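Local atomic coordinates of MdbA protein (Corynebacterium matruchotii ATCC 14266, PDB entry 6BO0), a protein that is a thiol-disulfide oxidoreductase of the DsbA family, with a thioredoxin fold, and probably catalyses disulfide bond formation in exported proteins. Residues Ala96-Ala101 against Gly152-Glu157; Gly85-Ser90 against Glu157-Ala162; Lys102-Gln107 against Asp143-Lys148; Ser26-Val31 against Gln107-Phe112. All coordinates share one frame; numbering follows the deposited sequence.

Interaction 1. Residues Ala96-Ala101 against Gly152-Glu157; sequences AAYTIA and GTYSDE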
loop_
_atom_site.group_PDB
_atom_site.type_symbol
_atom_site.label_atom_id
_atom_site.label_comp_id
_atom_site.label_asym_id
_atom_site.label_seq_id
_atom_site.Cartn_x
_atom_site.Cartn_y
_atom_site.Cartn_z
ATOM N N ALA A 96 3.785 8.817 -2.291
ATOM C CA ALA A 96 3.813 9.143 -0.873
ATOM C C ALA A 96 3.904 7.892 -0.000
ATOM O O ALA A 96 4.739 7.824 0.902
ATOM C CB ALA A 96 2.585 9.949 -0.489
ATOM N N ALA A 97 3.054 6.903 -0.275
ATOM C CA ALA A 97 3.073 5.684 0.510
ATOM C C ALA A 97 4.394 4.932 0.361
ATOM O O ALA A 97 4.913 4.376 1.339
ATOM C CB ALA A 97 1.906 4.795 0.141
ATOM N N TYR A 98 4.954 4.934 -0.854
ATOM C CA TYR A 98 6.226 4.268 -1.124
ATOM C C TYR A 98 7.361 4.904 -0.350
ATOM O O TYR A 98 8.250 4.224 0.163
ATOM C CB TYR A 98 6.519 4.290 -2.630
ATOM C CG TYR A 98 7.856 3.740 -3.008
ATOM C CD1 TYR A 98 8.069 2.375 -3.093
ATOM C CD2 TYR A 98 8.927 4.593 -3.261
ATOM C CE1 TYR A 98 9.319 1.865 -3.401
ATOM C CE2 TYR A 98 10.169 4.090 -3.570
ATOM C CZ TYR A 98 10.353 2.717 -3.646
ATOM O OH TYR A 98 11.597 2.223 -3.976
ATOM N N THR A 99 7.340 6.220 -0.272
ATOM C CA THR A 99 8.357 6.971 0.463
ATOM C C THR A 99 8.356 6.560 1.936
ATOM O O THR A 99 9.414 6.342 2.551
ATOM C CB THR A 99 8.107 8.485 0.341
ATOM O OG1 THR A 99 8.087 8.864 -1.032
ATOM C CG2 THR A 99 9.173 9.288 1.054
ATOM N N ILE A 100 7.149 6.438 2.501
ATOM C CA ILE A 100 7.027 5.988 3.884
ATOM C C ILE A 100 7.501 4.525 4.019
ATOM O O ILE A 100 8.218 4.179 4.959
ATOM C CB ILE A 100 5.581 6.159 4.382
ATOM C CG1 ILE A 100 5.161 7.626 4.321
ATOM C CG2 ILE A 100 5.385 5.606 5.754
ATOM C CD1 ILE A 100 3.686 7.863 4.533
ATOM N N ALA A 101 7.103 3.681 3.077
ATOM C CA ALA A 101 7.522 2.281 3.115
ATOM C C ALA A 101 9.031 2.143 3.106
ATOM O O ALA A 101 9.571 1.267 3.789
ATOM C CB ALA A 101 6.942 1.515 1.943
ATOM N N GLY A 152 8.723 15.030 -3.912
ATOM C CA GLY A 152 8.669 14.008 -4.941
ATOM C C GLY A 152 9.994 13.328 -5.203
ATOM O O GLY A 152 10.291 12.910 -6.314
ATOM N N THR A 153 10.779 13.172 -4.157
ATOM C CA THR A 153 12.091 12.561 -4.267
ATOM C C THR A 153 12.037 11.185 -4.935
ATOM O O THR A 153 12.913 10.833 -5.727
ATOM C CB THR A 153 12.771 12.535 -2.881
ATOM O OG1 THR A 153 12.853 13.878 -2.384
ATOM C CG2 THR A 153 14.146 11.883 -2.936
ATOM N N TYR A 154 10.996 10.411 -4.608
ATOM C CA TYR A 154 10.852 9.079 -5.169
ATOM C C TYR A 154 9.814 8.989 -6.278
ATOM O O TYR A 154 9.415 7.863 -6.650
ATOM C CB TYR A 154 10.546 8.059 -4.074
ATOM C CG TYR A 154 11.657 7.886 -3.056
ATOM C CD1 TYR A 154 12.983 7.676 -3.423
ATOM C CD2 TYR A 154 11.355 7.878 -1.719
ATOM C CE1 TYR A 154 13.963 7.478 -2.448
ATOM C CE2 TYR A 154 12.297 7.661 -0.755
ATOM C CZ TYR A 154 13.603 7.481 -1.113
ATOM O OH TYR A 154 14.527 7.265 -0.122
ATOM N N SER A 155 9.365 10.102 -6.846
ATOM C CA SER A 155 8.372 10.020 -7.911
ATOM C C SER A 155 8.793 9.178 -9.083
ATOM O O SER A 155 8.029 8.356 -9.588
ATOM C CB SER A 155 7.985 11.413 -8.373
ATOM O OG SER A 155 7.284 12.094 -7.335
ATOM N N ASP A 156 10.022 9.347 -9.532
ATOM C CA ASP A 156 10.476 8.586 -10.676
ATOM C C ASP A 156 10.721 7.119 -10.317
ATOM O O ASP A 156 10.400 6.221 -11.100
ATOM C CB ASP A 156 11.703 9.257 -11.269
ATOM C CG ASP A 156 11.362 10.588 -11.977
ATOM O OD1 ASP A 156 10.161 10.884 -12.211
ATOM O OD2 ASP A 156 12.299 11.332 -12.309
ATOM N N GLU A 157 11.273 6.869 -9.136
ATOM C CA GLU A 157 11.450 5.506 -8.657
ATOM C C GLU A 157 10.097 4.793 -8.593
ATOM O O GLU A 157 9.960 3.635 -9.004
ATOM C CB GLU A 157 12.112 5.565 -7.309
ATOM C CG GLU A 157 12.546 4.239 -6.723
ATOM C CD GLU A 157 13.576 4.424 -5.613
ATOM O OE1 GLU A 157 14.599 5.098 -5.842
ATOM O OE2 GLU A 157 13.401 3.889 -4.522
HETATM O O HOH W 1 9.014 10.988 -2.662
#

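Interaction 2. Residues Gly85-Ser90 against Glu157-Ala162; sequences GEIGHS and EFKKIA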
loop_
_atom_site.group_PDB
_atom_site.type_symbol
_atom_site.label_atom_id
_atom_site.label_comp_id
_atom_site.label_asym_id
_atom_site.label_seq_id
_atom_site.Cartn_x
_atom_site.Cartn_y
_atom_site.Cartn_z
ATOM N N GLY A 85 -1.769 7.087 -17.700
ATOM C CA GLY A 85 -0.499 7.595 -18.230
ATOM C C GLY A 85 -0.066 8.945 -17.701
ATOM O O GLY A 85 1.095 9.343 -17.864
ATOM N N GLU A 86 -0.988 9.671 -17.094
ATOM C CA GLU A 86 -0.671 10.983 -16.525
ATOM C C GLU A 86 -0.162 10.849 -15.092
ATOM O O GLU A 86 -0.250 9.784 -14.498
ATOM C CB GLU A 86 -1.919 11.844 -16.561
ATOM C CG GLU A 86 -2.469 12.026 -17.972
ATOM C CD GLU A 86 -3.019 13.415 -18.218
ATOM O OE1 GLU A 86 -2.302 14.405 -17.949
ATOM O OE2 GLU A 86 -4.164 13.520 -18.699
ATOM N N ILE A 87 0.376 11.930 -14.543
ATOM C CA ILE A 87 0.756 11.945 -13.139
ATOM C C ILE A 87 -0.424 12.512 -12.353
ATOM O O ILE A 87 -0.650 13.718 -12.252
ATOM C CB ILE A 87 2.049 12.733 -12.896
ATOM C CG1 ILE A 87 3.192 12.172 -13.768
ATOM C CG2 ILE A 87 2.441 12.692 -11.420
ATOM C CD1 ILE A 87 3.435 10.683 -13.594
ATOM N N GLY A 88 -1.194 11.592 -11.814
ATOM C CA GLY A 88 -2.417 11.880 -11.109
ATOM C C GLY A 88 -2.408 11.300 -9.708
ATOM O O GLY A 88 -1.358 11.121 -9.111
ATOM N N HIS A 89 -3.609 11.013 -9.216
ATOM C CA HIS A 89 -3.758 10.577 -7.859
ATOM C C HIS A 89 -3.050 9.268 -7.561
ATOM O O HIS A 89 -2.444 9.085 -6.499
ATOM C CB HIS A 89 -5.234 10.461 -7.485
ATOM C CG HIS A 89 -5.436 10.221 -6.036
ATOM N ND1 HIS A 89 -5.322 11.238 -5.110
ATOM C CD2 HIS A 89 -5.723 9.084 -5.362
ATOM C CE1 HIS A 89 -5.524 10.716 -3.913
ATOM N NE2 HIS A 89 -5.757 9.414 -4.037
ATOM N N SER A 90 -3.146 8.321 -8.494
ATOM C CA SER A 90 -2.537 7.021 -8.225
ATOM C C SER A 90 -1.028 7.134 -8.047
ATOM O O SER A 90 -0.424 6.470 -7.186
ATOM C CB SER A 90 -2.863 6.014 -9.317
ATOM O OG SER A 90 -4.270 5.846 -9.448
ATOM N N GLU A 157 11.273 6.869 -9.136
ATOM C CA GLU A 157 11.450 5.506 -8.657
ATOM C C GLU A 157 10.097 4.793 -8.593
ATOM O O GLU A 157 9.960 3.635 -9.004
ATOM C CB GLU A 157 12.112 5.565 -7.309
ATOM C CG GLU A 157 12.546 4.239 -6.723
ATOM C CD GLU A 157 13.576 4.424 -5.613
ATOM O OE1 GLU A 157 14.599 5.098 -5.842
ATOM O OE2 GLU A 157 13.401 3.889 -4.522
ATOM N N PHE A 158 9.079 5.501 -8.111
ATOM C CA PHE A 158 7.754 4.930 -8.014
ATOM C C PHE A 158 7.165 4.620 -9.390
ATOM O O PHE A 158 6.492 3.615 -9.567
ATOM C CB PHE A 158 6.802 5.830 -7.214
ATOM C CG PHE A 158 5.415 5.237 -7.167
ATOM C CD1 PHE A 158 5.143 4.162 -6.325
ATOM C CD2 PHE A 158 4.443 5.638 -8.061
ATOM C CE1 PHE A 158 3.911 3.530 -6.365
ATOM C CE2 PHE A 158 3.209 5.002 -8.106
ATOM C CZ PHE A 158 2.953 3.943 -7.259
ATOM N N LYS A 159 7.405 5.477 -10.382
ATOM C CA LYS A 159 6.925 5.171 -11.738
ATOM C C LYS A 159 7.423 3.792 -12.183
ATOM O O LYS A 159 6.670 2.996 -12.780
ATOM C CB LYS A 159 7.354 6.243 -12.742
ATOM C CG LYS A 159 6.621 7.575 -12.612
ATOM C CD LYS A 159 7.085 8.561 -13.678
ATOM C CE LYS A 159 6.970 10.009 -13.217
ATOM N NZ LYS A 159 7.226 10.948 -14.342
ATOM N N LYS A 160 8.692 3.511 -11.913
ATOM C CA LYS A 160 9.256 2.209 -12.266
ATOM C C LYS A 160 8.670 1.081 -11.410
ATOM O O LYS A 160 8.444 -0.022 -11.913
ATOM C CB LYS A 160 10.788 2.219 -12.160
ATOM C CG LYS A 160 11.424 0.880 -12.538
ATOM C CD LYS A 160 12.915 0.991 -12.775
ATOM C CE LYS A 160 13.671 -0.304 -12.541
ATOM N NZ LYS A 160 13.110 -1.519 -13.145
ATOM N N ILE A 161 8.485 1.310 -10.110
ATOM C CA ILE A 161 7.806 0.316 -9.226
ATOM C C ILE A 161 6.474 -0.103 -9.876
ATOM O O ILE A 161 6.155 -1.288 -10.016
ATOM C CB ILE A 161 7.492 0.957 -7.804
ATOM C CG1 ILE A 161 8.751 1.244 -6.975
ATOM C CG2 ILE A 161 6.475 0.110 -7.009
ATOM C CD1 ILE A 161 9.466 0.023 -6.461
ATOM N N ALA A 162 5.666 0.888 -10.232
ATOM C CA ALA A 162 4.334 0.638 -10.773
ATOM C C ALA A 162 4.407 -0.116 -12.108
ATOM O O ALA A 162 3.669 -1.082 -12.329
ATOM C CB ALA A 162 3.612 1.963 -10.941
#

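Interaction 3. Residues Lys102-Gln107 against Asp143-Lys148; sequences KDDSAQ and DETVKK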
loop_
_atom_site.group_PDB
_atom_site.type_symbol
_atom_site.label_atom_id
_atom_site.label_comp_id
_atom_site.label_asym_id
_atom_site.label_seq_id
_atom_site.Cartn_x
_atom_site.Cartn_y
_atom_site.Cartn_z
ATOM N N LYS A 102 9.693 2.949 2.288
ATOM C CA LYS A 102 11.126 2.821 2.100
ATOM C C LYS A 102 11.923 3.445 3.251
ATOM O O LYS A 102 12.940 2.885 3.682
ATOM C CB LYS A 102 11.539 3.458 0.767
ATOM C CG LYS A 102 12.976 3.136 0.371
ATOM C CD LYS A 102 13.348 3.706 -0.979
ATOM C CE LYS A 102 14.748 3.254 -1.309
ATOM N NZ LYS A 102 15.241 3.644 -2.639
ATOM N N ASP A 103 11.467 4.603 3.749
ATOM C CA ASP A 103 12.256 5.409 4.707
ATOM C C ASP A 103 11.742 5.463 6.112
ATOM O O ASP A 103 12.416 6.024 6.988
ATOM C CB ASP A 103 12.257 6.879 4.327
ATOM C CG ASP A 103 13.088 7.184 3.172
ATOM O OD1 ASP A 103 13.540 6.293 2.440
ATOM O OD2 ASP A 103 13.313 8.408 2.973
ATOM N N ASP A 104 10.556 4.960 6.361
ATOM C CA ASP A 104 9.890 5.201 7.600
ATOM C C ASP A 104 9.419 3.882 8.213
ATOM O O ASP A 104 9.881 2.814 7.823
ATOM C CB ASP A 104 8.770 6.240 7.406
ATOM C CG ASP A 104 8.627 7.187 8.589
ATOM O OD1 ASP A 104 8.239 6.717 9.687
ATOM O OD2 ASP A 104 8.908 8.387 8.427
ATOM N N SER A 105 8.578 3.962 9.227
ATOM C CA SER A 105 8.231 2.786 10.002
ATOM C C SER A 105 7.044 2.029 9.390
ATOM O O SER A 105 6.189 2.576 8.677
ATOM C CB SER A 105 7.876 3.150 11.447
ATOM O OG SER A 105 6.652 3.862 11.483
ATOM N N ALA A 106 6.997 0.746 9.705
ATOM C CA ALA A 106 5.885 -0.098 9.323
ATOM C C ALA A 106 4.568 0.444 9.844
ATOM O O ALA A 106 3.532 0.413 9.148
ATOM C CB ALA A 106 6.100 -1.526 9.827
ATOM N N GLN A 107 4.593 1.008 11.049
ATOM C CA GLN A 107 3.380 1.501 11.642
ATOM C C GLN A 107 2.823 2.715 10.852
ATOM O O GLN A 107 1.606 2.830 10.597
ATOM C CB GLN A 107 3.611 1.853 13.095
ATOM C CG GLN A 107 2.357 2.278 13.776
ATOM C CD GLN A 107 2.519 2.222 15.267
ATOM O OE1 GLN A 107 2.387 3.228 15.945
ATOM N NE2 GLN A 107 2.861 1.050 15.787
ATOM N N ASP A 143 10.523 13.732 9.982
ATOM C CA ASP A 143 10.661 15.008 9.295
ATOM C C ASP A 143 11.197 14.827 7.884
ATOM O O ASP A 143 10.714 15.461 6.936
ATOM C CB ASP A 143 11.584 15.939 10.112
ATOM C CG ASP A 143 11.072 16.249 11.506
ATOM O OD1 ASP A 143 9.870 16.140 11.763
ATOM O OD2 ASP A 143 11.914 16.663 12.336
ATOM N N GLU A 144 12.233 14.007 7.725
ATOM C CA GLU A 144 12.836 13.820 6.412
ATOM C C GLU A 144 11.881 13.112 5.441
ATOM O O GLU A 144 11.912 13.372 4.230
ATOM C CB GLU A 144 14.143 13.038 6.565
ATOM C CG GLU A 144 14.913 12.830 5.284
ATOM C CD GLU A 144 15.508 14.080 4.658
ATOM O OE1 GLU A 144 15.395 15.221 5.208
ATOM O OE2 GLU A 144 16.081 13.925 3.559
ATOM N N THR A 145 11.061 12.210 5.978
ATOM C CA THR A 145 10.069 11.523 5.139
ATOM C C THR A 145 9.054 12.515 4.588
ATOM O O THR A 145 8.707 12.478 3.420
ATOM C CB THR A 145 9.377 10.427 5.926
ATOM O OG1 THR A 145 10.371 9.521 6.411
ATOM C CG2 THR A 145 8.316 9.690 5.125
ATOM N N VAL A 146 8.578 13.394 5.454
ATOM C CA VAL A 146 7.627 14.420 5.068
ATOM C C VAL A 146 8.230 15.278 3.942
ATOM O O VAL A 146 7.578 15.557 2.945
ATOM C CB VAL A 146 7.230 15.258 6.305
ATOM C CG1 VAL A 146 6.348 16.438 5.914
ATOM C CG2 VAL A 146 6.493 14.400 7.330
ATOM N N LYS A 147 9.489 15.704 4.135
ATOM C CA LYS A 147 10.159 16.490 3.099
ATOM C C LYS A 147 10.241 15.720 1.769
ATOM O O LYS A 147 9.971 16.275 0.708
ATOM C CB LYS A 147 11.551 16.878 3.582
ATOM C CG LYS A 147 12.321 17.755 2.611
ATOM C CD LYS A 147 13.793 17.829 2.954
ATOM C CE LYS A 147 14.004 18.583 4.225
ATOM N NZ LYS A 147 15.461 18.695 4.471
ATOM N N LYS A 148 10.647 14.444 1.829
ATOM C CA LYS A 148 10.818 13.684 0.605
ATOM C C LYS A 148 9.488 13.497 -0.113
ATOM O O LYS A 148 9.449 13.451 -1.346
ATOM C CB LYS A 148 11.431 12.337 0.884
ATOM C CG LYS A 148 12.926 12.420 1.169
ATOM C CD LYS A 148 13.482 11.015 1.252
ATOM C CE LYS A 148 14.905 10.977 1.713
ATOM N NZ LYS A 148 15.390 9.592 1.527
HETATM O O HOH W 2 13.055 9.910 5.400
#

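Interaction 4. Residues Ser26-Val31 against Gln107-Phe112; sequences SAVQLV and QVYWNF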
loop_
_atom_site.group_PDB
_atom_site.type_symbol
_atom_site.label_atom_id
_atom_site.label_comp_id
_atom_site.label_asym_id
_atom_site.label_seq_id
_atom_site.Cartn_x
_atom_site.Cartn_y
_atom_site.Cartn_z
ATOM N N SER A 26 10.040 -4.591 -6.654
ATOM C CA SER A 26 8.981 -3.602 -6.797
ATOM C C SER A 26 7.892 -3.777 -5.718
ATOM O O SER A 26 6.850 -3.141 -5.801
ATOM C CB SER A 26 8.379 -3.660 -8.202
ATOM O OG SER A 26 7.929 -4.978 -8.521
ATOM N N ALA A 27 8.154 -4.604 -4.709
ATOM C CA ALA A 27 7.193 -4.837 -3.622
ATOM C C ALA A 27 7.521 -4.041 -2.378
ATOM O O ALA A 27 8.700 -3.847 -2.059
ATOM C CB ALA A 27 7.208 -6.306 -3.225
ATOM N N VAL A 28 6.482 -3.612 -1.668
ATOM C CA VAL A 28 6.608 -3.276 -0.272
ATOM C C VAL A 28 6.332 -4.558 0.505
ATOM O O VAL A 28 5.201 -5.065 0.492
ATOM C CB VAL A 28 5.657 -2.124 0.147
ATOM C CG1 VAL A 28 5.722 -1.930 1.647
ATOM C CG2 VAL A 28 5.978 -0.830 -0.591
ATOM N N GLN A 29 7.380 -5.097 1.125
ATOM C CA GLN A 29 7.302 -6.383 1.809
ATOM C C GLN A 29 7.026 -6.138 3.278
ATOM O O GLN A 29 7.779 -5.429 3.959
ATOM C CB GLN A 29 8.642 -7.122 1.634
ATOM C CG GLN A 29 8.754 -8.475 2.339
ATOM C CD GLN A 29 10.214 -8.891 2.574
ATOM O OE1 GLN A 29 10.803 -8.618 3.635
ATOM N NE2 GLN A 29 10.816 -9.479 1.573
ATOM N N LEU A 30 5.965 -6.773 3.756
ATOM C CA LEU A 30 5.584 -6.754 5.150
ATOM C C LEU A 30 5.715 -8.164 5.694
ATOM O O LEU A 30 5.060 -9.096 5.228
ATOM C CB LEU A 30 4.137 -6.274 5.316
ATOM C CG LEU A 30 3.806 -4.964 4.581
ATOM C CD1 LEU A 30 2.326 -4.641 4.797
ATOM C CD2 LEU A 30 4.671 -3.804 5.070
ATOM N N VAL A 31 6.538 -8.321 6.710
ATOM C CA VAL A 31 6.854 -9.654 7.244
ATOM C C VAL A 31 7.354 -9.452 8.654
ATOM O O VAL A 31 7.984 -8.439 8.966
ATOM C CB VAL A 31 7.890 -10.427 6.392
ATOM C CG1 VAL A 31 9.300 -9.897 6.574
ATOM C CG2 VAL A 31 7.837 -11.905 6.704
ATOM N N GLN A 107 4.593 1.008 11.049
ATOM C CA GLN A 107 3.380 1.501 11.642
ATOM C C GLN A 107 2.823 2.715 10.852
ATOM O O GLN A 107 1.606 2.830 10.597
ATOM C CB GLN A 107 3.611 1.853 13.095
ATOM C CG GLN A 107 2.357 2.278 13.776
ATOM C CD GLN A 107 2.519 2.222 15.267
ATOM O OE1 GLN A 107 2.387 3.228 15.945
ATOM N NE2 GLN A 107 2.861 1.050 15.787
ATOM N N VAL A 108 3.698 3.659 10.530
ATOM C CA VAL A 108 3.265 4.830 9.773
ATOM C C VAL A 108 2.807 4.398 8.382
ATOM O O VAL A 108 1.780 4.875 7.882
ATOM C CB VAL A 108 4.381 5.889 9.737
ATOM C CG1 VAL A 108 3.974 7.066 8.863
ATOM C CG2 VAL A 108 4.691 6.385 11.121
ATOM N N TYR A 109 3.542 3.481 7.763
ATOM C CA TYR A 109 3.144 2.965 6.458
ATOM C C TYR A 109 1.739 2.357 6.502
ATOM O O TYR A 109 0.885 2.656 5.664
ATOM C CB TYR A 109 4.153 1.933 5.942
ATOM C CG TYR A 109 3.660 1.298 4.666
ATOM C CD1 TYR A 109 3.657 1.989 3.467
ATOM C CD2 TYR A 109 3.116 0.034 4.667
ATOM C CE1 TYR A 109 3.151 1.427 2.299
ATOM C CE2 TYR A 109 2.586 -0.535 3.515
ATOM C CZ TYR A 109 2.614 0.156 2.338
ATOM O OH TYR A 109 2.088 -0.432 1.217
ATOM N N TRP A 110 1.520 1.469 7.465
ATOM C CA TRP A 110 0.248 0.775 7.566
ATOM C C TRP A 110 -0.911 1.752 7.731
ATOM O O TRP A 110 -1.939 1.656 7.046
ATOM C CB TRP A 110 0.305 -0.191 8.755
ATOM C CG TRP A 110 -0.942 -0.950 8.950
ATOM C CD1 TRP A 110 -1.989 -0.626 9.766
ATOM C CD2 TRP A 110 -1.326 -2.137 8.276
ATOM N NE1 TRP A 110 -2.997 -1.550 9.656
ATOM C CE2 TRP A 110 -2.609 -2.491 8.747
ATOM C CE3 TRP A 110 -0.713 -2.950 7.335
ATOM C CZ2 TRP A 110 -3.272 -3.613 8.290
ATOM C CZ3 TRP A 110 -1.385 -4.068 6.895
ATOM C CH2 TRP A 110 -2.638 -4.382 7.374
ATOM N N ASN A 111 -0.748 2.692 8.649
ATOM C CA ASN A 111 -1.798 3.666 8.889
ATOM C C ASN A 111 -2.021 4.609 7.699
ATOM O O ASN A 111 -3.160 4.965 7.384
ATOM C CB ASN A 111 -1.546 4.444 10.178
ATOM C CG ASN A 111 -1.811 3.618 11.408
ATOM O OD1 ASN A 111 -2.874 3.028 11.531
ATOM N ND2 ASN A 111 -0.841 3.543 12.307
ATOM N N PHE A 112 -0.944 4.985 7.012
ATOM C CA PHE A 112 -1.055 5.842 5.836
ATOM C C PHE A 112 -1.762 5.113 4.697
ATOM O O PHE A 112 -2.626 5.687 4.031
ATOM C CB PHE A 112 0.323 6.338 5.424
ATOM C CG PHE A 112 0.305 7.480 4.449
ATOM C CD1 PHE A 112 0.163 8.772 4.889
ATOM C CD2 PHE A 112 0.456 7.263 3.093
ATOM C CE1 PHE A 112 0.174 9.836 4.006
ATOM C CE2 PHE A 112 0.509 8.329 2.204
ATOM C CZ PHE A 112 0.348 9.609 2.677
#

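Interaction 1. Residues Ala96-Ala101 against Gly152-Glu157
Tyr98 and Tyr154 meet as an offset edge-to-face pair. The edge of Tyr98 turns toward the face of Tyr154, with the centroids 5.8 Å apart and the planes at 86°. The nearest atoms of the pair are CD2 of Tyr98 and CB of Tyr154, at 3.9 Å, and this methylene lies at the rim of the Tyr98 ring, near its plane. Tyr98 holds CG anti to its backbone N (chi1 175°), which carries the ring out from helix 89-103 to the start of helix 155-172. There its hydroxyl donates a very short hydrogen bond to Glu157, 2.5 Å from OH to OE2. The carboxylate takes the bond on its anti lone pair, and its plane stands 80° from the ring. The same OE2 also forms a salt bridge with Lys102.

Thr99 lies at the edge of the Tyr154 ring, near its plane, with its OG1 3.5 Å from CD2 of Tyr154. This hydroxyl bonds back to Thr95 O in its own helix. It also accepts from a water, 2.8 Å from OG1, that in turn accepts from Tyr154 N. Tyr154 is the N-cap residue of helix 155-172. It follows Gly152, which closes helix 143-151 in a Schellman motif, so the contact holds the corner between two helices against a third. The Tyr154 hydroxyl is bonded to Asp103 and Lys148. The two tyrosines thus join an aromatic packing surface to polar ends that are each tied to charged groups. Sharing OE2 between a phenol and an ammonium would probably stabilise Glu157 as the carboxylate.

Interaction 2. Residues Gly85-Ser90 against Glu157-Ala162
The Phe158 ring meets the backbone carbonyl of Ser90 at an oblique angle, with CE2 of Phe158 4.0 Å from Ser90 O. With chi1 at 178° the ring swings beside the carbonyl carbon of its own residue and reaches from helix 155-172 toward the first turn of helix 89-103. Asn91, Thr95 and Tyr98 of that helix also touch the ring. Ser90 gives only its backbone here. Its hydroxyl is engaged with Asp46 and Ser48, in the loop just before Cys49, which is seen oxidised to S-hydroxycysteine.

Both helices lie between strands 72-78 and 181-184, where DsbA-like proteins carry a helical insertion in the thioredoxin fold, and this contact joins the beginning of one to the early turns of the other. Gly88 is the N-cap residue of helix 89-103. Asp83 accepts from the backbone N atoms of Gly88 and Ser90, which holds this helix start in place.

Nearer the surface, Ile87 and Lys159 cross at about a right angle. In one of two modelled conformers, the lysine chain is extended beyond CG and carries CE of Lys159 to 3.6 Å from CD1 of Ile87. This touch is therefore less certain.

Interaction 3. Residues Lys102-Gln107 against Asp143-Lys148
Asp103 and Lys148 form a salt bridge, with OD2 of Asp103 2.8 Å from NZ of Lys148. The ammonium approaches on the syn side of OD2, 17° out of the carboxylate plane. Lys148 sets CG beside its backbone N (chi1 -76°) and is extended from there. Its CD and CE therefore also run close to the carboxylate, CD at 3.1 Å from OD2 of Asp103. The two side chains cross at about a right angle. The other carboxylate oxygen, OD1 of Asp103, has a second partner in Tyr154.

One residue on, Asp104 uses its two oxygens in different directions. Thr145 OG1 donates to OD2 of Asp104 at 2.7 Å, and Ser105 N donates to OD1 of Asp104 at 2.8 Å. Both bonds use anti lone pairs. With its chi1 at -143°, away from the usual staggered values, Asp104 is held by these two bonds and by Lys142 N, which also donates to OD2. A water gives one hydrogen to OD2 of Asp103, at 2.9 Å, and the other to Thr145 OG1, which links the two polar pairs.

Asp104 leaves the end of helix 89-103, and Ser105 is the N-cap of helix 106-118, its OG accepting from Val108 N. The contact fixes this tight helix-to-helix corner against the first turns of helix 143-151, within the helical part of a DsbA-like thioredoxin fold.

Interaction 4. Residues Ser26-Val31 against Gln107-Phe112
Packing of a helix on the sheet of the thioredoxin fold brings Val28 and Leu30 of strand 27-31 against Tyr109 and Trp110 of helix 106-118. The CG1 methyl of Val28 lies over one face of the Tyr109 ring, 3.7 Å above its plane and shifted toward the rim. It makes a CH-pi contact, 4.2 Å from CG1 of Val28 to the Tyr109 ring centroid and 25° off the ring normal. The nearest ring atom is CZ of Tyr109, 3.8 Å from the same methyl. At Tyr109 a chi1 of 174° sends the ring out from the helix to meet the valine coming from the opposite direction.

Strand 27-31 lies between strands 20-24 and 72-78, antiparallel to both, and Tyr109 also touches Ile76 of the latter. Helix and strand axes run at 113°. The axes of the two segments approach to 11.3 Å, a spacing bridged by the buried side chains of Val28, Leu30, Tyr109 and Trp110. Ala101 of helix 89-103 touches both Val28 and Tyr109.

The two methyls of Leu30 touch different aromatic rings. CD2 of Leu30 reaches CD2 of Tyr109 at 4.2 Å, obliquely. The other methyl, CD1 of Leu30, stands at the edge of the indole, 4.3 Å from CZ3 of Trp110. The indole itself packs on Asp60, Met63 and Lys64 of helix 51-68, and its NE1 bonds to Glu15.

Overall arrangement
Interactions 1, 2 and 3 lie among the helices between strands 72-78 and 181-184 and all use helix 89-103. Interaction 2 takes its start, interaction 1 its middle and later turns, and interaction 3 its end. Interactions 1 and 2 also share helix 155-172 and Glu157, with centres about 10 Å apart. Interactions 1 and 3 are about 9 Å apart, linked by the Glu157-Lys102 salt bridge. Along the chain, the loop of interaction 2 encloses that of interaction 1, which encloses that of interaction 3. Interaction 4 crosses all three in sequence. It lies nearest the chain centre and joins helix 106-118 to the sheet, so the helical part and the thioredoxin-fold sheet pack together.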